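Local coordinates for SPbeta prophage-derived uncharacterized protein YomS (Bacillus subtilis, PDB 6I5O) that is of unknown function, is encoded by the SPbeta prophage as part of a lytic cassette, and assembles from five copies of an all-beta chain, at residues 14-18 against 32-38; 52-56 against 79-85; 57-61 against 96-100. One frame throughout, in Å; residues are numbered along the deposited sequence. Where two conformers were deposited one is given.

Interaction 1: residues 14-18 against 32-38; sequences DKTSF and EFVVGHF
The F18 ring carries F33 on one face. F33 CD1 sits over that face toward the rim, 3.5 Å from F18 CG, and F33 CB makes a CH-pi contact, 4.1 Å from the F18 centroid. The two rings meet obliquely, with planes at 57° and centroids 5.1 Å apart. F38 CD2 lies at the edge of the F33 ring, in its plane. F18 CZ approaches the carbonyl O of E32, at 3.4 Å. In F18, CG lies opposite the backbone N (chi1 -172°), which turns the ring to the other segment.

The F38 ring has H37 CD2 over the centre of one face and the backbone C of D14 at its edge. T16 CG2 meets F38 CZ at 3.7 Å, the side chains crossing at about a right angle. At the H37 ring edge, H37 NE2 donates to D14 OD2 at 2.7 Å, close to the imidazole plane. The carboxylate uses its anti lone pair, and its plane is turned 59° from the ring.

V116 of strand 110-117 touches T16, F33 and F38. I10 and I12 of the second subunit pack on D14 and H37.

An aromatic pair thus lies at one end, a His-carboxylate bond beside the F38 ring at the other. A carboxylate this near would probably favour a protonated imidazole. The short bond ties the type II' turn V35-F38 to D14, just ahead of strand 15-18.

Interaction 2: residues 52-56 against 79-85; sequences REIKF and GSSTLNT
F56 lays its ring against the backbone of 79-82. S81 N lies over one ring face toward the rim, 3.5 Å from F56 CE2, while the carbonyl O of G79 is at the ring edge. F56 CG stands opposite its own carbonyl carbon (chi1 -46°), and the ring reaches across to T82, with F56 CZ 4.0 Å from T82 CG2.

I54 and T82 form an antiparallel hydrogen-bonded pair, I54 N to T82 O and T82 N to I54 O both at 2.9 Å. F56 N donates to S80 O. K55 and S81 are the non-hydrogen-bonded pair, and K55 CG meets S81 CB. E53 and L83 lie side by side, E53 CB 3.7 Å from L83 CD2.

At the other end the R52 chain bends at chi2 and chi3, which brings its guanidinium back over the loop 83-85. R52 NH2 donates to L83 O at 2.8 Å, in the guanidinium plane. T85 CB lies over one guanidinium face, toward its rim. A water bridges R52 N and L83 O. T82 OG1 accepts from N84 N in an ST turn and is also hydrogen-bonded to E87 OE1. The contact buries the backbone O of N84, which has no partner in the model.

Strand 98-107 lies along strand 51-59, with V103 touching I54 and V104 touching E53 and K55. The F56 ring meets W89, F91 and F101, edge-to-face with F91.

Interaction 3: residues 57-61 against 96-100; sequences YAVDE and LFKVM
Y57 N donates to M100 O at 2.8 Å. M100 N returns a bond to Y57 O, making Y57 and M100 a hydrogen-bonded antiparallel pair. V59 and K98 form the next such pair. V59 N to K98 O is 2.9 Å; the return bond from K98 N to V59 O is weak. A58 and V99 lie between as a non-hydrogen-bonded pair.

One face of the ladder carries Y57, V59, K98 and M100. V59 CG2 touches M100 CB at 3.9 Å. In the conformer given, M100 SD makes a long, oblique Met-aromatic contact with the Y57 ring, 5.5 Å from its centroid. Toward the other face A58 CB fits against both methyls of L96, CD1 at 3.8 Å.

Past the strand end, E61 CG of the conformer given stands over the centre of the F97 ring in a CH-pi contact, 3.6 Å from the centroid. F97 CG lies opposite its backbone N (chi1 172°), which turns the ring toward 57-61.

Strand 65-72 borders strand 51-59, its L68 packing on L96 and V99 and its K65 making a cation-pi contact with Y57. Strand 33-34 pairs with strand 98-107 through F33 and V99. K44 of the second subunit forms a salt bridge with D60.

Overall arrangement
All three contacts belong to one antiparallel sheet system. Interactions 2 and 3 use successive parts of strand 51-59. Strand 98-107 runs along both parts, while strand 81-82 pairs with the 52-56 part. Their centres are about 17 Å apart, and their segments adjoin in sequence without other touch. Interactions 1 and 3 are about 12 Å apart between centres and do touch, because strands 33-34 and 98-107 are neighbours. There E32 OE1 and K98 NZ form a 2.7 Å salt bridge. Interactions 1 and 2 lie on opposite sides of the chain's centre, with centres about 21 Å apart. Both interactions 1 and 3 also touch the second subunit, which places them near an assembly interface.

Interaction 1: residues 14-18 against 32-38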
ATOM      1  N   ASP A  14      14.492  -8.416   4.463  1.00 13.22           N
ATOM      2  CA  ASP A  14      14.885  -9.819   4.725  1.00 13.73           C
ATOM      3  C   ASP A  14      13.995 -10.705   3.881  1.00 13.37           C
ATOM      4  O   ASP A  14      12.813 -10.423   3.824  1.00 13.63           O
ATOM      5  CB  ASP A  14      14.800 -10.121   6.220  1.00 14.15           C
ATOM      6  CG  ASP A  14      15.460 -11.439   6.582  1.00 14.85           C
ATOM      7  OD1 ASP A  14      16.492 -11.780   5.972  1.00 16.04           O
ATOM      8  OD2 ASP A  14      14.931 -12.115   7.498  1.00 14.51           O
ATOM      9  N   LYS A  15      14.536 -11.804   3.370  1.00 13.35           N
ATOM     10  CA  LYS A  15      13.710 -12.814   2.691  1.00 13.20           C
ATOM     11  C   LYS A  15      14.214 -14.194   3.080  1.00 14.14           C
ATOM     12  O   LYS A  15      15.438 -14.366   3.331  1.00 15.48           O
ATOM     13  CB  LYS A  15      13.781 -12.704   1.167  1.00 13.32           C
ATOM     14  CG  LYS A  15      13.332 -11.346   0.628  1.00 13.17           C
ATOM     15  CD  LYS A  15      13.307 -11.358  -0.905  1.00 13.61           C
ATOM     16  CE  LYS A  15      12.874 -10.073  -1.537  1.00 13.68           C
ATOM     17  NZ  LYS A  15      12.890 -10.189  -3.016  1.00 14.02           N
ATOM     18  N   THR A  16      13.313 -15.146   3.080  1.00 14.32           N
ATOM     19  CA  THR A  16      13.727 -16.576   3.122  1.00 15.50           C
ATOM     20  C   THR A  16      12.711 -17.380   2.341  1.00 16.12           C
ATOM     21  O   THR A  16      11.661 -16.922   1.939  1.00 16.79           O
ATOM     22  CB  THR A  16      13.983 -17.024   4.570  1.00 17.05           C
ATOM     23  OG1 THR A  16      14.804 -18.213   4.446  1.00 20.33           O
ATOM     24  CG2 THR A  16      12.704 -17.255   5.321  1.00 17.58           C
ATOM     25  N   SER A  17      13.075 -18.647   2.126  0.60 17.00           N
ATOM     26  CA  SER A  17      12.251 -19.641   1.415  0.60 17.89           C
ATOM     27  C   SER A  17      11.765 -20.672   2.425  0.60 17.65           C
ATOM     28  O   SER A  17      12.386 -20.836   3.488  0.60 19.41           O
ATOM     29  CB  SER A  17      13.032 -20.275   0.305  0.60 19.01           C
ATOM     30  OG  SER A  17      13.453 -19.298  -0.636  0.60 19.78           O
ATOM     31  N   PHE A  18      10.625 -21.273   2.147  1.00 16.50           N
ATOM     32  CA  PHE A  18      10.065 -22.319   3.025  1.00 17.25           C
ATOM     33  C   PHE A  18       9.331 -23.327   2.165  1.00 17.06           C
ATOM     34  O   PHE A  18       8.553 -22.970   1.279  1.00 16.78           O
ATOM     35  CB  PHE A  18       9.124 -21.725   4.076  1.00 16.78           C
ATOM     36  CG  PHE A  18       8.695 -22.740   5.090  1.00 17.29           C
ATOM     37  CD1 PHE A  18       9.558 -23.135   6.113  1.00 18.38           C
ATOM     38  CD2 PHE A  18       7.414 -23.260   5.056  1.00 16.61           C
ATOM     39  CE1 PHE A  18       9.164 -24.085   7.031  1.00 18.63           C
ATOM     40  CE2 PHE A  18       7.018 -24.206   6.009  1.00 17.53           C
ATOM     41  CZ  PHE A  18       7.872 -24.560   6.995  1.00 18.34           C
ATOM     42  N   GLU A  32       4.260 -26.222   8.816  1.00 17.73           N
ATOM     43  CA  GLU A  32       3.708 -24.895   9.167  1.00 16.93           C
ATOM     44  C   GLU A  32       4.840 -23.897   9.248  1.00 16.58           C
ATOM     45  O   GLU A  32       5.931 -24.191   9.800  1.00 18.36           O
ATOM     46  CB  GLU A  32       3.044 -24.951  10.546  1.00 18.40           C
ATOM     47  CG  GLU A  32       1.809 -25.831  10.568  1.00 20.68           C
ATOM     48  CD  GLU A  32       1.173 -25.921  11.943  1.00 23.31           C
ATOM     49  OE1 GLU A  32       1.880 -26.047  12.908  1.00 24.42           O
ATOM     50  OE2 GLU A  32       0.003 -25.881  12.026  1.00 30.40           O
ATOM     51  N   PHE A  33       4.605 -22.704   8.731  1.00 15.00           N
ATOM     52  CA  PHE A  33       5.623 -21.633   8.751  1.00 14.67           C
ATOM     53  C   PHE A  33       5.311 -20.707   9.916  1.00 13.57           C
ATOM     54  O   PHE A  33       4.198 -20.176   9.960  1.00 13.86           O
ATOM     55  CB  PHE A  33       5.657 -20.872   7.447  1.00 14.91           C
ATOM     56  CG  PHE A  33       6.691 -19.793   7.440  1.00 15.36           C
ATOM     57  CD1 PHE A  33       8.021 -20.124   7.367  1.00 16.96           C
ATOM     58  CD2 PHE A  33       6.346 -18.440   7.503  1.00 15.50           C
ATOM     59  CE1 PHE A  33       9.003 -19.135   7.379  1.00 17.99           C
ATOM     60  CE2 PHE A  33       7.352 -17.471   7.497  1.00 15.76           C
ATOM     61  CZ  PHE A  33       8.674 -17.845   7.484  1.00 16.81           C
ATOM     62  N   VAL A  34       6.284 -20.532  10.776  1.00 13.36           N
ATOM     63  CA  VAL A  34       6.242 -19.527  11.854  1.00 13.33           C
ATOM     64  C   VAL A  34       6.591 -18.182  11.247  1.00 12.43           C
ATOM     65  O   VAL A  34       7.724 -17.983  10.764  1.00 13.04           O
ATOM     66  CB  VAL A  34       7.165 -19.896  12.997  1.00 14.32           C
ATOM     67  CG1 VAL A  34       7.254 -18.812  14.066  1.00 14.69           C
ATOM     68  CG2 VAL A  34       6.744 -21.232  13.593  1.00 15.05           C
ATOM     69  N   VAL A  35       5.640 -17.244  11.256  1.00 11.87           N
ATOM     70  CA  VAL A  35       5.799 -15.962  10.543  1.00 11.39           C
ATOM     71  C   VAL A  35       6.981 -15.177  11.076  1.00 11.29           C
ATOM     72  O   VAL A  35       7.675 -14.546  10.271  1.00 10.87           O
ATOM     73  CB  VAL A  35       4.463 -15.221  10.627  1.00 11.14           C
ATOM     74  CG1 VAL A  35       4.661 -13.791  10.094  1.00 11.28           C
ATOM     75  CG2 VAL A  35       3.379 -15.944   9.825  1.00 11.69           C
ATOM     76  N   GLY A  36       7.197 -15.150  12.388  1.00 11.24           N
ATOM     77  CA  GLY A  36       8.347 -14.434  12.927  1.00 11.45           C
ATOM     78  C   GLY A  36       8.299 -12.951  12.573  1.00 10.94           C
ATOM     79  O   GLY A  36       7.271 -12.323  12.922  1.00 10.79           O
ATOM     80  N   HIS A  37       9.353 -12.440  11.955  1.00 11.32           N
ATOM     81  CA  HIS A  37       9.407 -11.010  11.632  1.00 11.10           C
ATOM     82  C   HIS A  37       8.908 -10.705  10.243  1.00 11.48           C
ATOM     83  O   HIS A  37       9.041  -9.540   9.819  1.00 11.87           O
ATOM     84  CB  HIS A  37      10.790 -10.452  11.926  1.00 11.35           C
ATOM     85  CG  HIS A  37      11.891 -10.987  11.087  1.00 11.41           C
ATOM     86  ND1 HIS A  37      13.108 -11.277  11.650  1.00 11.86           N
ATOM     87  CD2 HIS A  37      11.976 -11.194   9.747  1.00 11.27           C
ATOM     88  CE1 HIS A  37      13.940 -11.632  10.684  1.00 12.29           C
ATOM     89  NE2 HIS A  37      13.250 -11.632   9.504  1.00 11.56           N
ATOM     90  N   PHE A  38       8.365 -11.634   9.482  1.00 11.00           N
ATOM     91  CA  PHE A  38       8.013 -11.398   8.080  1.00 11.21           C
ATOM     92  C   PHE A  38       6.651 -10.723   7.971  1.00 11.32           C
ATOM     93  O   PHE A  38       5.824 -10.704   8.895  1.00 11.10           O
ATOM     94  CB  PHE A  38       8.098 -12.713   7.308  1.00 10.95           C
ATOM     95  CG  PHE A  38       9.522 -13.186   7.177  1.00 11.45           C
ATOM     96  CD1 PHE A  38      10.403 -12.575   6.301  1.00 11.49           C
ATOM     97  CD2 PHE A  38      10.013 -14.233   7.944  1.00 11.82           C
ATOM     98  CE1 PHE A  38      11.729 -12.956   6.259  1.00 12.46           C
ATOM     99  CE2 PHE A  38      11.352 -14.603   7.909  1.00 12.44           C
ATOM    100  CZ  PHE A  38      12.195 -14.015   7.001  1.00 12.62           C
TER

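Interaction 2: residues 52-56 against 79-85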
ATOM      1  N   ARG A  52      -5.706 -31.538  -7.931  1.00 21.41           N
ATOM      2  CA  ARG A  52      -5.330 -31.250  -6.534  1.00 20.32           C
ATOM      3  C   ARG A  52      -6.282 -30.218  -5.975  1.00 20.12           C
ATOM      4  O   ARG A  52      -6.923 -29.475  -6.748  1.00 20.54           O
ATOM      5  CB  ARG A  52      -3.869 -30.796  -6.407  1.00 19.71           C
ATOM      6  CG  ARG A  52      -3.582 -29.336  -6.773  1.00 19.28           C
ATOM      7  CD  ARG A  52      -4.034 -28.971  -8.184  1.00 19.62           C
ATOM      8  NE  ARG A  52      -3.367 -29.713  -9.240  1.00 20.38           N
ATOM      9  CZ  ARG A  52      -3.712 -29.670 -10.503  1.00 22.07           C
ATOM     10  NH1 ARG A  52      -3.026 -30.369 -11.396  1.00 23.50           N
ATOM     11  NH2 ARG A  52      -4.780 -28.981 -10.898  1.00 22.17           N
ATOM     12  N   GLU A  53      -6.312 -30.136  -4.665  0.70 20.10           N
ATOM     13  CA  GLU A  53      -7.045 -29.051  -3.974  0.70 20.15           C
ATOM     14  C   GLU A  53      -6.170 -28.635  -2.809  0.70 18.74           C
ATOM     15  O   GLU A  53      -5.820 -29.456  -1.968  0.70 18.17           O
ATOM     16  CB  GLU A  53      -8.403 -29.538  -3.488  0.70 22.56           C
ATOM     17  CG  GLU A  53      -9.187 -28.529  -2.730  0.70 23.94           C
ATOM     18  CD  GLU A  53     -10.531 -29.068  -2.230  0.70 26.23           C
ATOM     19  OE1 GLU A  53     -10.916 -30.215  -2.571  0.70 29.38           O
ATOM     20  OE2 GLU A  53     -11.170 -28.380  -1.396  0.70 29.00           O
ATOM     21  N   ILE A  54      -5.829 -27.334  -2.785  0.70 17.21           N
ATOM     22  CA  ILE A  54      -4.982 -26.736  -1.730  0.70 16.78           C
ATOM     23  C   ILE A  54      -5.869 -25.739  -0.987  0.70 16.58           C
ATOM     24  O   ILE A  54      -6.466 -24.894  -1.656  0.70 16.82           O
ATOM     25  CB  ILE A  54      -3.755 -26.023  -2.330  0.70 16.82           C
ATOM     26  CG1 ILE A  54      -3.015 -26.879  -3.358  0.70 17.62           C
ATOM     27  CG2 ILE A  54      -2.865 -25.505  -1.232  0.70 16.32           C
ATOM     28  CD1 ILE A  54      -2.442 -28.170  -2.806  0.70 17.64           C
ATOM     29  N   LYS A  55      -5.932 -25.857   0.341  1.00 16.58           N
ATOM     30  CA  LYS A  55      -6.636 -24.829   1.150  1.00 16.60           C
ATOM     31  C   LYS A  55      -5.623 -24.055   1.958  1.00 15.74           C
ATOM     32  O   LYS A  55      -4.638 -24.580   2.471  1.00 15.80           O
ATOM     33  CB  LYS A  55      -7.633 -25.489   2.102  1.00 19.17           C
ATOM     34  CG  LYS A  55      -8.886 -25.954   1.368  1.00 23.24           C
ATOM     35  CD  LYS A  55      -9.927 -26.442   2.326  1.00 27.69           C
ATOM     36  CE  LYS A  55     -11.352 -26.199   1.862  1.00 32.88           C
ATOM     37  NZ  LYS A  55     -11.900 -27.485   1.438  1.00 36.16           N
ATOM     38  N   PHE A  56      -5.841 -22.730   2.018  1.00 14.68           N
ATOM     39  CA  PHE A  56      -4.898 -21.776   2.606  1.00 13.82           C
ATOM     40  C   PHE A  56      -5.350 -21.448   4.016  1.00 13.61           C
ATOM     41  O   PHE A  56      -6.543 -21.120   4.193  1.00 13.77           O
ATOM     42  CB  PHE A  56      -4.868 -20.503   1.781  1.00 13.49           C
ATOM     43  CG  PHE A  56      -4.772 -20.632   0.281  1.00 14.06           C
ATOM     44  CD1 PHE A  56      -4.194 -21.736  -0.322  1.00 14.20           C
ATOM     45  CD2 PHE A  56      -5.239 -19.617  -0.530  1.00 13.89           C
ATOM     46  CE1 PHE A  56      -4.093 -21.789  -1.703  1.00 14.63           C
ATOM     47  CE2 PHE A  56      -5.157 -19.679  -1.919  1.00 14.16           C
ATOM     48  CZ  PHE A  56      -4.596 -20.782  -2.492  1.00 14.85           C
ATOM     49  N   GLY A  79      -8.813 -15.533  -3.298  1.00 17.35           N
ATOM     50  CA  GLY A  79      -9.313 -16.847  -2.892  1.00 17.66           C
ATOM     51  C   GLY A  79      -8.594 -17.402  -1.681  1.00 16.27           C
ATOM     52  O   GLY A  79      -7.507 -16.991  -1.370  1.00 15.50           O
ATOM     53  N   SER A  80      -9.240 -18.365  -1.044  1.00 16.19           N
ATOM     54  CA  SER A  80      -8.702 -19.069   0.130  1.00 15.66           C
ATOM     55  C   SER A  80      -8.387 -20.521  -0.224  1.00 15.85           C
ATOM     56  O   SER A  80      -8.060 -21.276   0.685  1.00 15.53           O
ATOM     57  CB  SER A  80      -9.602 -18.980   1.324  1.00 16.70           C
ATOM     58  OG  SER A  80     -10.874 -19.487   1.018  1.00 18.27           O
ATOM     59  N   SER A  81      -8.444 -20.883  -1.489  1.00 15.90           N
ATOM     60  CA  SER A  81      -8.117 -22.261  -1.918  1.00 16.32           C
ATOM     61  C   SER A  81      -7.860 -22.231  -3.407  1.00 16.24           C
ATOM     62  O   SER A  81      -8.215 -21.257  -4.070  1.00 16.35           O
ATOM     63  CB  SER A  81      -9.205 -23.231  -1.579  1.00 17.48           C
ATOM     64  OG  SER A  81     -10.420 -22.914  -2.253  1.00 18.97           O
ATOM     65  N   THR A  82      -7.345 -23.330  -3.938  1.00 16.26           N
ATOM     66  CA  THR A  82      -7.233 -23.448  -5.401  1.00 17.40           C
ATOM     67  C   THR A  82      -7.307 -24.913  -5.812  1.00 18.12           C
ATOM     68  O   THR A  82      -6.873 -25.813  -5.047  1.00 18.46           O
ATOM     69  CB  THR A  82      -5.939 -22.814  -5.931  1.00 17.09           C
ATOM     70  OG1 THR A  82      -6.005 -22.864  -7.360  1.00 17.17           O
ATOM     71  CG2 THR A  82      -4.677 -23.487  -5.461  1.00 17.66           C
ATOM     72  N   LEU A  83      -7.840 -25.123  -6.991  1.00 18.25           N
ATOM     73  CA  LEU A  83      -7.863 -26.433  -7.675  1.00 19.78           C
ATOM     74  C   LEU A  83      -6.801 -26.487  -8.756  1.00 19.50           C
ATOM     75  O   LEU A  83      -6.757 -27.511  -9.470  1.00 19.92           O
ATOM     76  CB  LEU A  83      -9.242 -26.642  -8.304  1.00 21.88           C
ATOM     77  CG  LEU A  83     -10.383 -26.692  -7.300  1.00 23.05           C
ATOM     78  CD1 LEU A  83     -11.712 -26.833  -7.968  1.00 25.20           C
ATOM     79  CD2 LEU A  83     -10.164 -27.801  -6.291  1.00 24.01           C
ATOM     80  N   ASN A  84      -5.999 -25.442  -8.915  1.00 18.88           N
ATOM     81  CA  ASN A  84      -5.066 -25.342 -10.049  1.00 19.95           C
ATOM     82  C   ASN A  84      -3.630 -25.561  -9.582  1.00 18.90           C
ATOM     83  O   ASN A  84      -3.320 -25.398  -8.415  1.00 18.48           O
ATOM     84  CB  ASN A  84      -5.190 -23.993 -10.750  1.00 21.25           C
ATOM     85  CG  ASN A  84      -6.543 -23.831 -11.381  1.00 24.23           C
ATOM     86  OD1 ASN A  84      -7.103 -22.739 -11.270  1.00 31.23           O
ATOM     87  ND2 ASN A  84      -7.071 -24.821 -12.041  1.00 27.52           N
ATOM     88  N   THR A  85      -2.770 -25.870 -10.532  1.00 18.90           N
ATOM     89  CA  THR A  85      -1.313 -25.920 -10.329  1.00 18.55           C
ATOM     90  C   THR A  85      -0.713 -24.755 -11.117  1.00 18.25           C
ATOM     91  O   THR A  85      -1.430 -24.103 -11.923  1.00 19.39           O
ATOM     92  CB  THR A  85      -0.759 -27.298 -10.727  1.00 19.28           C
ATOM     93  OG1 THR A  85       0.617 -27.375 -10.279  1.00 20.10           O
ATOM     94  CG2 THR A  85      -0.923 -27.550 -12.212  1.00 20.67           C
TER
HETATM   95  O   HOH W   1      -7.636 -30.207  -9.451  1.00 21.89           O
HETATM   96  O   HOH W   2      -8.933 -22.222   3.217  1.00 17.23           O

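Interaction 3: residues 57-61 against 96-100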
ATOM      1  N   TYR A  57      -4.457 -21.566   4.997  1.00 13.38           N
ATOM      2  CA  TYR A  57      -4.846 -21.346   6.401  1.00 13.39           C
ATOM      3  C   TYR A  57      -3.848 -20.490   7.148  1.00 12.45           C
ATOM      4  O   TYR A  57      -2.613 -20.541   6.992  1.00 12.69           O
ATOM      5  CB  TYR A  57      -4.942 -22.683   7.159  1.00 13.69           C
ATOM      6  CG  TYR A  57      -6.117 -23.500   6.747  1.00 14.46           C
ATOM      7  CD1 TYR A  57      -7.394 -23.143   7.070  1.00 14.74           C
ATOM      8  CD2 TYR A  57      -5.954 -24.674   6.013  1.00 15.17           C
ATOM      9  CE1 TYR A  57      -8.503 -23.892   6.764  1.00 16.62           C
ATOM     10  CE2 TYR A  57      -7.050 -25.446   5.690  1.00 16.68           C
ATOM     11  CZ  TYR A  57      -8.329 -25.045   6.034  1.00 17.46           C
ATOM     12  OH  TYR A  57      -9.431 -25.789   5.711  1.00 20.60           O
ATOM     13  N   ALA A  58      -4.414 -19.655   8.013  1.00 12.76           N
ATOM     14  CA  ALA A  58      -3.717 -19.053   9.157  1.00 12.85           C
ATOM     15  C   ALA A  58      -3.913 -19.952  10.365  1.00 13.53           C
ATOM     16  O   ALA A  58      -4.998 -20.521  10.512  1.00 14.52           O
ATOM     17  CB  ALA A  58      -4.230 -17.668   9.406  1.00 12.51           C
ATOM     18  N   VAL A  59      -2.884 -20.078  11.191  1.00 13.78           N
ATOM     19  CA  VAL A  59      -2.958 -20.942  12.378  1.00 14.22           C
ATOM     20  C   VAL A  59      -2.505 -20.125  13.587  1.00 13.62           C
ATOM     21  O   VAL A  59      -1.461 -19.520  13.538  1.00 13.88           O
ATOM     22  CB  VAL A  59      -2.111 -22.216  12.197  1.00 15.19           C
ATOM     23  CG1 VAL A  59      -2.248 -23.125  13.413  1.00 15.95           C
ATOM     24  CG2 VAL A  59      -2.479 -22.936  10.930  1.00 16.30           C
ATOM     25  N   ASP A  60      -3.284 -20.154  14.657  1.00 14.14           N
ATOM     26  CA  ASP A  60      -2.907 -19.435  15.871  1.00 14.73           C
ATOM     27  C   ASP A  60      -2.085 -20.296  16.832  1.00 16.00           C
ATOM     28  O   ASP A  60      -1.802 -21.452  16.545  1.00 15.31           O
ATOM     29  CB  ASP A  60      -4.131 -18.772  16.518  1.00 14.62           C
ATOM     30  CG  ASP A  60      -5.104 -19.661  17.240  1.00 15.48           C
ATOM     31  OD1 ASP A  60      -4.774 -20.856  17.445  1.00 15.44           O
ATOM     32  OD2 ASP A  60      -6.215 -19.130  17.654  1.00 15.44           O
ATOM     33  N   GLU A  61      -1.714 -19.731  17.961  0.70 17.40           N
ATOM     34  CA  GLU A  61      -0.803 -20.388  18.944  0.70 19.72           C
ATOM     35  C   GLU A  61      -1.477 -21.618  19.541  0.70 20.28           C
ATOM     36  O   GLU A  61      -0.754 -22.435  20.111  0.70 22.09           O
ATOM     37  CB  GLU A  61      -0.374 -19.388  20.021  0.70 21.63           C
ATOM     38  CG  GLU A  61       0.833 -18.571  19.552  0.70 23.59           C
ATOM     39  CD  GLU A  61       1.580 -17.701  20.568  0.70 26.08           C
ATOM     40  OE1 GLU A  61       0.898 -16.750  21.035  0.70 30.30           O
ATOM     41  OE2 GLU A  61       2.829 -17.951  20.868  0.70 27.10           O
ATOM     42  N   LEU A  96       0.026 -12.656  11.782  1.00 10.99           N
ATOM     43  CA  LEU A  96      -0.362 -14.069  11.980  1.00 11.50           C
ATOM     44  C   LEU A  96       0.760 -14.792  12.699  1.00 11.57           C
ATOM     45  O   LEU A  96       1.924 -14.482  12.493  1.00 12.18           O
ATOM     46  CB  LEU A  96      -0.594 -14.769  10.653  1.00 11.56           C
ATOM     47  CG  LEU A  96      -1.639 -14.135   9.753  1.00 11.72           C
ATOM     48  CD1 LEU A  96      -1.722 -14.913   8.448  1.00 11.95           C
ATOM     49  CD2 LEU A  96      -3.019 -14.100  10.441  1.00 12.47           C
ATOM     50  N   PHE A  97       0.447 -15.798  13.525  1.00 11.97           N
ATOM     51  CA  PHE A  97       1.476 -16.630  14.152  1.00 12.20           C
ATOM     52  C   PHE A  97       2.074 -17.633  13.146  1.00 11.94           C
ATOM     53  O   PHE A  97       3.287 -17.676  12.950  1.00 11.56           O
ATOM     54  CB  PHE A  97       0.877 -17.362  15.330  1.00 12.87           C
ATOM     55  CG  PHE A  97       1.813 -18.388  15.921  1.00 13.73           C
ATOM     56  CD1 PHE A  97       3.034 -18.000  16.432  1.00 14.80           C
ATOM     57  CD2 PHE A  97       1.414 -19.722  16.018  1.00 14.35           C
ATOM     58  CE1 PHE A  97       3.886 -18.979  16.968  1.00 15.53           C
ATOM     59  CE2 PHE A  97       2.219 -20.650  16.660  1.00 15.59           C
ATOM     60  CZ  PHE A  97       3.468 -20.277  17.060  1.00 15.76           C
ATOM     61  N   LYS A  98       1.208 -18.383  12.476  1.00 12.46           N
ATOM     62  CA  LYS A  98       1.641 -19.448  11.542  1.00 12.80           C
ATOM     63  C   LYS A  98       0.765 -19.414  10.309  1.00 12.64           C
ATOM     64  O   LYS A  98      -0.377 -18.962  10.357  1.00 12.33           O
ATOM     65  CB  LYS A  98       1.492 -20.828  12.149  1.00 13.60           C
ATOM     66  CG  LYS A  98       2.652 -21.279  13.015  1.00 14.61           C
ATOM     67  CD  LYS A  98       2.363 -22.622  13.637  1.00 15.25           C
ATOM     68  CE  LYS A  98       3.611 -23.325  14.114  1.00 16.58           C
ATOM     69  NZ  LYS A  98       3.276 -24.646  14.685  1.00 18.09           N
ATOM     70  N   VAL A  99       1.334 -19.938   9.224  1.00 13.23           N
ATOM     71  CA  VAL A  99       0.518 -20.230   8.021  1.00 13.20           C
ATOM     72  C   VAL A  99       0.752 -21.683   7.612  1.00 13.97           C
ATOM     73  O   VAL A  99       1.835 -22.249   7.882  1.00 14.32           O
ATOM     74  CB  VAL A  99       0.807 -19.227   6.882  1.00 13.48           C
ATOM     75  CG1 VAL A  99       0.340 -17.828   7.231  1.00 14.01           C
ATOM     76  CG2 VAL A  99       2.247 -19.211   6.491  1.00 14.34           C
ATOM     77  N   MET A 100      -0.243 -22.227   6.954  1.00 13.93           N
ATOM     78  CA  MET A 100      -0.307 -23.639   6.556  0.60 14.47           C
ATOM     79  C   MET A 100      -1.039 -23.730   5.225  1.00 14.81           C
ATOM     80  O   MET A 100      -2.004 -23.010   5.010  1.00 14.28           O
ATOM     81  CB  MET A 100      -1.046 -24.438   7.635  0.60 15.27           C
ATOM     82  CG  MET A 100      -1.401 -25.830   7.150  0.60 16.22           C
ATOM     83  SD  MET A 100      -2.637 -26.667   8.174  0.60 17.65           S
ATOM     84  CE  MET A 100      -1.602 -26.869   9.576  0.60 17.60           C
TER